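Local coordinates for nucleoporin NUP116 (Candida glabrata, PDB 3NF5), which is probably a structural constituent of the nuclear pore complex, this chain being its C-terminal, pore-targeting domain, at residues A[16-26]-A[62-72]. Sequence-based numbering, arbitrary orientation.
Sequences YYISPSLDTLA and LGSICDDLVVF
Y16 of the edge strand 16-19 reaches across to C66 and D67 of helix 65-69, in its wider pi-type turn. The first torsion of Y16 turns the ring away from its own carbonyl carbon, and the side chain starts on C66: Y16 CB lies 3.9 Å from C66 CB, which CG and CD1 also touch. Farther out, D67 CB covers one face, 3.8 Å from the Y16 ring centroid and 26° off the ring normal, a CH-pi contact displaced toward the CE2 and CZ rim. CD2 meets D67 CB, CE2 lies 3.2 Å from D67 CG, and CZ meets D67 OD1; the carboxylate plane is 33° from the ring. CE1 approaches V70 O. At the tip, Y16 OH accepts from F72 N (3.2 Å, N-H...O angle 160°), a donor near the ring plane, and donates a weak hydrogen bond to D67 OD1 (2.9 Å).

Toward the next helix the contact becomes apolar. I18 CB meets C66 SG, while the side chains of I18 and I65 cross at about a right angle, their CD1 atoms 3.9 Å apart. L22 and L62 pass antiparallel, L22 CD2 against L62 CB at 3.9 Å, and L62 CD1 ends 3.6 Å from A26 N.

The contact thus joins strand 16-19 and the following helix to the link between sheet strands 47-51 and 97-101, in a domain of the Nup98-96 autopeptidase S59 sequence family. The fairly straight N-H from F72 ties the hydroxyl to strand 70-73 and, with the weak bond to D67, probably steadies the ring's tip, whereas the leucine end relies on van der Waals contact.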
ATOM      1  N   TYR A  16      -7.186   4.945  -6.495  1.00 23.21           N
ATOM      2  CA  TYR A  16      -7.373   4.337  -5.136  1.00 20.81           C
ATOM      3  C   TYR A  16      -8.666   3.587  -5.041  1.00 19.74           C
ATOM      4  O   TYR A  16      -9.658   3.975  -5.602  1.00 17.25           O
ATOM      5  CB  TYR A  16      -7.338   5.334  -3.960  1.00 19.67           C
ATOM      6  CG  TYR A  16      -5.967   5.753  -3.613  1.00 19.57           C
ATOM      7  CD1 TYR A  16      -5.211   5.036  -2.711  1.00 17.39           C
ATOM      8  CD2 TYR A  16      -5.391   6.870  -4.207  1.00 22.17           C
ATOM      9  CE1 TYR A  16      -3.933   5.407  -2.371  1.00 17.30           C
ATOM     10  CE2 TYR A  16      -4.059   7.216  -3.931  1.00 18.24           C
ATOM     11  CZ  TYR A  16      -3.355   6.499  -2.995  1.00 20.03           C
ATOM     12  OH  TYR A  16      -2.066   6.820  -2.656  1.00 16.29           O
ATOM     13  N   TYR A  17      -8.638   2.562  -4.228  1.00 17.59           N
ATOM     14  CA  TYR A  17      -9.803   1.803  -3.925  1.00 17.78           C
ATOM     15  C   TYR A  17      -9.651   1.232  -2.516  1.00 16.92           C
ATOM     16  O   TYR A  17      -8.561   1.112  -2.012  1.00 13.45           O
ATOM     17  CB  TYR A  17     -10.054   0.700  -4.953  1.00 18.33           C
ATOM     18  CG  TYR A  17      -8.979  -0.336  -5.029  1.00 17.33           C
ATOM     19  CD1 TYR A  17      -9.069  -1.523  -4.298  1.00 20.24           C
ATOM     20  CD2 TYR A  17      -7.837  -0.137  -5.807  1.00 17.30           C
ATOM     21  CE1 TYR A  17      -8.065  -2.490  -4.357  1.00 16.61           C
ATOM     22  CE2 TYR A  17      -6.858  -1.080  -5.878  1.00 15.64           C
ATOM     23  CZ  TYR A  17      -6.972  -2.257  -5.134  1.00 18.39           C
ATOM     24  OH  TYR A  17      -6.013  -3.181  -5.200  1.00 22.34           O
ATOM     25  N   ILE A  18     -10.789   0.908  -1.916  1.00 17.86           N
ATOM     26  CA  ILE A  18     -10.833   0.298  -0.575  1.00 17.81           C
ATOM     27  C   ILE A  18     -11.935  -0.764  -0.555  1.00 17.68           C
ATOM     28  O   ILE A  18     -13.003  -0.513  -1.115  1.00 18.41           O
ATOM     29  CB  ILE A  18     -11.076   1.364   0.485  1.00 18.58           C
ATOM     30  CG1 ILE A  18     -10.818   0.835   1.887  1.00 20.05           C
ATOM     31  CG2 ILE A  18     -12.484   1.948   0.391  1.00 22.64           C
ATOM     32  CD1 ILE A  18     -10.780   1.968   2.963  1.00 18.41           C
ATOM     33  N   SER A  19     -11.660  -1.895   0.112  1.00 16.85           N
ATOM     34  CA  SER A  19     -12.592  -3.068   0.285  1.00 18.60           C
ATOM     35  C   SER A  19     -12.495  -3.553   1.719  1.00 18.93           C
ATOM     36  O   SER A  19     -11.405  -3.723   2.218  1.00 17.83           O
ATOM     37  CB  SER A  19     -12.178  -4.181  -0.659  1.00 18.20           C
ATOM     38  OG  SER A  19     -12.965  -5.368  -0.474  1.00 25.60           O
ATOM     39  N   PRO A  20     -13.626  -3.657   2.443  1.00 20.05           N
ATOM     40  CA  PRO A  20     -14.962  -3.180   2.075  1.00 20.62           C
ATOM     41  C   PRO A  20     -15.029  -1.687   1.661  1.00 20.82           C
ATOM     42  O   PRO A  20     -14.164  -0.863   2.032  1.00 19.23           O
ATOM     43  CB  PRO A  20     -15.847  -3.513   3.317  1.00 20.49           C
ATOM     44  CG  PRO A  20     -15.018  -4.522   4.134  1.00 21.70           C
ATOM     45  CD  PRO A  20     -13.569  -4.273   3.786  1.00 20.41           C
ATOM     46  N   SER A  21     -16.052  -1.369   0.857  1.00 20.36           N
ATOM     47  CA  SER A  21     -16.330  -0.012   0.469  1.00 21.07           C
ATOM     48  C   SER A  21     -16.464   0.935   1.644  1.00 21.37           C
ATOM     49  O   SER A  21     -16.869   0.546   2.729  1.00 20.51           O
ATOM     50  CB  SER A  21     -17.602   0.070  -0.395  1.00 21.43           C
ATOM     51  OG  SER A  21     -18.776  -0.133   0.381  1.00 23.59           O
ATOM     52  N   LEU A  22     -16.132   2.202   1.422  1.00 21.89           N
ATOM     53  CA  LEU A  22     -16.400   3.231   2.435  1.00 24.31           C
ATOM     54  C   LEU A  22     -17.866   3.264   2.935  1.00 24.22           C
ATOM     55  O   LEU A  22     -18.118   3.530   4.105  1.00 22.03           O
ATOM     56  CB  LEU A  22     -15.999   4.637   1.931  1.00 24.95           C
ATOM     57  CG  LEU A  22     -14.493   4.933   1.825  1.00 26.44           C
ATOM     58  CD1 LEU A  22     -14.272   6.472   1.703  1.00 29.05           C
ATOM     59  CD2 LEU A  22     -13.724   4.434   2.991  1.00 26.18           C
ATOM     60  N   ASP A  23     -18.805   3.043   2.032  1.00 25.42           N
ATOM     61  CA  ASP A  23     -20.232   2.998   2.383  1.00 27.38           C
ATOM     62  C   ASP A  23     -20.522   1.799   3.313  1.00 26.75           C
ATOM     63  O   ASP A  23     -21.246   1.940   4.306  1.00 26.50           O
ATOM     64  CB  ASP A  23     -21.094   2.926   1.116  1.00 28.63           C
ATOM     65  CG  ASP A  23     -22.609   3.121   1.411  1.00 37.05           C
ATOM     66  OD1 ASP A  23     -22.995   4.184   2.002  1.00 45.47           O
ATOM     67  OD2 ASP A  23     -23.416   2.203   1.072  1.00 44.77           O
ATOM     68  N   THR A  24     -19.951   0.636   3.021  1.00 25.46           N
ATOM     69  CA  THR A  24     -20.112  -0.511   3.919  1.00 24.77           C
ATOM     70  C   THR A  24     -19.537  -0.264   5.319  1.00 24.10           C
ATOM     71  O   THR A  24     -20.238  -0.502   6.324  1.00 23.98           O
ATOM     72  CB  THR A  24     -19.471  -1.758   3.341  1.00 25.13           C
ATOM     73  OG1 THR A  24     -20.179  -2.090   2.157  1.00 24.91           O
ATOM     74  CG2 THR A  24     -19.541  -2.900   4.315  1.00 25.14           C
ATOM     75  N   LEU A  25     -18.315   0.290   5.363  1.00 22.19           N
ATOM     76  CA  LEU A  25     -17.590   0.546   6.613  1.00 21.94           C
ATOM     77  C   LEU A  25     -18.297   1.607   7.481  1.00 22.16           C
ATOM     78  O   LEU A  25     -18.341   1.495   8.704  1.00 22.13           O
ATOM     79  CB  LEU A  25     -16.154   0.959   6.321  1.00 21.38           C
ATOM     80  CG  LEU A  25     -15.158  -0.045   5.678  1.00 20.81           C
ATOM     81  CD1 LEU A  25     -13.919   0.726   5.257  1.00 17.52           C
ATOM     82  CD2 LEU A  25     -14.723  -1.131   6.655  1.00 20.39           C
ATOM     83  N   ALA A  26     -18.902   2.594   6.827  1.00 23.39           N
ATOM     84  CA  ALA A  26     -19.703   3.629   7.511  1.00 23.61           C
ATOM     85  C   ALA A  26     -20.914   3.036   8.179  1.00 23.94           C
ATOM     86  O   ALA A  26     -21.349   3.586   9.146  1.00 25.18           O
ATOM     87  CB  ALA A  26     -20.162   4.796   6.488  1.00 23.44           C
ATOM     88  N   LEU A  62     -13.216   7.892   7.697  1.00 28.10           N
ATOM     89  CA  LEU A  62     -13.042   6.923   6.639  1.00 28.63           C
ATOM     90  C   LEU A  62     -12.376   7.524   5.359  1.00 28.12           C
ATOM     91  O   LEU A  62     -11.538   6.890   4.739  1.00 27.68           O
ATOM     92  CB  LEU A  62     -14.368   6.289   6.334  1.00 28.75           C
ATOM     93  CG  LEU A  62     -14.942   5.474   7.476  1.00 30.46           C
ATOM     94  CD1 LEU A  62     -16.354   5.103   7.160  1.00 34.26           C
ATOM     95  CD2 LEU A  62     -14.096   4.244   7.787  1.00 29.43           C
ATOM     96  N   GLY A  63     -12.736   8.753   4.998  1.00 26.93           N
ATOM     97  CA  GLY A  63     -12.169   9.392   3.821  1.00 25.93           C
ATOM     98  C   GLY A  63     -10.678   9.722   3.923  1.00 25.11           C
ATOM     99  O   GLY A  63     -10.052  10.100   2.916  1.00 25.98           O
ATOM    100  N   SER A  64     -10.098   9.615   5.116  1.00 23.23           N
ATOM    101  CA  SER A  64      -8.657   9.793   5.264  1.00 22.84           C
ATOM    102  C   SER A  64      -7.826   8.556   5.020  1.00 21.66           C
ATOM    103  O   SER A  64      -6.614   8.674   4.985  1.00 20.53           O
ATOM    104  CB  SER A  64      -8.290  10.361   6.618  1.00 24.12           C
ATOM    105  OG  SER A  64      -8.392   9.384   7.641  1.00 26.34           O
ATOM    106  N   ILE A  65      -8.443   7.370   4.854  1.00 20.01           N
ATOM    107  CA  ILE A  65      -7.656   6.179   4.738  1.00 19.99           C
ATOM    108  C   ILE A  65      -6.903   6.134   3.396  1.00 19.72           C
ATOM    109  O   ILE A  65      -5.652   6.090   3.377  1.00 19.54           O
ATOM    110  CB  ILE A  65      -8.492   4.883   4.924  1.00 19.06           C
ATOM    111  CG1 ILE A  65      -9.165   4.848   6.293  1.00 19.85           C
ATOM    112  CG2 ILE A  65      -7.577   3.653   4.715  1.00 21.45           C
ATOM    113  CD1 ILE A  65     -10.117   3.686   6.457  1.00 17.93           C
ATOM    114  N   CYS A  66      -7.634   6.162   2.287  1.00 21.08           N
ATOM    115  CA  CYS A  66      -6.974   6.234   0.963  1.00 21.38           C
ATOM    116  C   CYS A  66      -6.322   7.591   0.705  1.00 21.90           C
ATOM    117  O   CYS A  66      -6.987   8.641   0.800  1.00 21.32           O
ATOM    118  CB  CYS A  66      -7.987   6.026  -0.153  1.00 22.64           C
ATOM    119  SG  CYS A  66      -8.811   4.450  -0.159  1.00 22.99           S
ATOM    120  N   ASP A  67      -5.046   7.553   0.344  1.00 22.09           N
ATOM    121  CA  ASP A  67      -4.236   8.729  -0.078  1.00 22.61           C
ATOM    122  C   ASP A  67      -3.970   9.805   1.004  1.00 22.63           C
ATOM    123  O   ASP A  67      -3.708  10.977   0.705  1.00 23.44           O
ATOM    124  CB  ASP A  67      -4.813   9.337  -1.350  1.00 23.11           C
ATOM    125  CG  ASP A  67      -3.762   9.985  -2.256  1.00 24.75           C
ATOM    126  OD1 ASP A  67      -2.564   9.618  -2.298  1.00 23.08           O
ATOM    127  OD2 ASP A  67      -4.203  10.867  -2.986  1.00 30.02           O
ATOM    128  N   ASP A  68      -3.976   9.385   2.258  1.00 22.13           N
ATOM    129  CA  ASP A  68      -3.554  10.191   3.406  1.00 21.30           C
ATOM    130  C   ASP A  68      -2.899   9.229   4.423  1.00 19.70           C
ATOM    131  O   ASP A  68      -1.724   9.223   4.560  1.00 19.27           O
ATOM    132  CB  ASP A  68      -4.755  10.952   3.986  1.00 22.54           C
ATOM    133  CG  ASP A  68      -4.446  11.717   5.256  1.00 24.68           C
ATOM    134  OD1 ASP A  68      -3.342  11.519   5.827  1.00 28.08           O
ATOM    135  OD2 ASP A  68      -5.355  12.468   5.739  1.00 28.29           O
ATOM    136  N   LEU A  69      -3.664   8.365   5.073  1.00 18.22           N
ATOM    137  CA  LEU A  69      -3.054   7.363   5.946  1.00 17.05           C
ATOM    138  C   LEU A  69      -2.258   6.302   5.146  1.00 15.47           C
ATOM    139  O   LEU A  69      -1.274   5.801   5.607  1.00 16.40           O
ATOM    140  CB  LEU A  69      -4.128   6.627   6.730  1.00 17.43           C
ATOM    141  CG  LEU A  69      -4.815   7.477   7.820  1.00 21.14           C
ATOM    142  CD1 LEU A  69      -5.795   6.540   8.565  1.00 20.01           C
ATOM    143  CD2 LEU A  69      -3.753   8.053   8.759  1.00 20.74           C
ATOM    144  N   VAL A  70      -2.754   5.940   3.980  1.00 15.23           N
ATOM    145  CA  VAL A  70      -2.156   4.920   3.132  1.00 14.87           C
ATOM    146  C   VAL A  70      -1.935   5.568   1.776  1.00 16.12           C
ATOM    147  O   VAL A  70      -2.911   5.991   1.125  1.00 16.09           O
ATOM    148  CB  VAL A  70      -3.042   3.663   2.951  1.00 14.47           C
ATOM    149  CG1 VAL A  70      -2.300   2.648   2.060  1.00 14.56           C
ATOM    150  CG2 VAL A  70      -3.411   3.021   4.310  1.00 15.23           C
ATOM    151  N   VAL A  71      -0.674   5.633   1.381  1.00 16.18           N
ATOM    152  CA  VAL A  71      -0.211   6.292   0.123  1.00 17.16           C
ATOM    153  C   VAL A  71       0.744   5.339  -0.619  1.00 14.82           C
ATOM    154  O   VAL A  71       1.644   4.766  -0.039  1.00 14.44           O
ATOM    155  CB  VAL A  71       0.476   7.677   0.424  1.00 17.75           C
ATOM    156  CG1 VAL A  71       1.172   8.284  -0.839  1.00 20.42           C
ATOM    157  CG2 VAL A  71      -0.517   8.704   1.003  1.00 17.70           C
ATOM    158  N   PHE A  72       0.479   5.106  -1.883  1.00 16.89           N
ATOM    159  CA  PHE A  72       1.378   4.354  -2.785  1.00 16.07           C
ATOM    160  C   PHE A  72       1.786   5.318  -3.891  1.00 19.69           C
ATOM    161  O   PHE A  72       0.941   5.977  -4.461  1.00 20.63           O
ATOM    162  CB  PHE A  72       0.623   3.186  -3.386  1.00 18.02           C
ATOM    163  CG  PHE A  72       0.281   2.137  -2.398  1.00 17.11           C
ATOM    164  CD1 PHE A  72       1.237   1.219  -2.008  1.00 19.86           C
ATOM    165  CD2 PHE A  72      -0.987   2.117  -1.795  1.00 21.20           C
ATOM    166  CE1 PHE A  72       0.915   0.253  -1.078  1.00 19.33           C
ATOM    167  CE2 PHE A  72      -1.295   1.143  -0.871  1.00 17.21           C
ATOM    168  CZ  PHE A  72      -0.367   0.257  -0.509  1.00 14.37           C
TER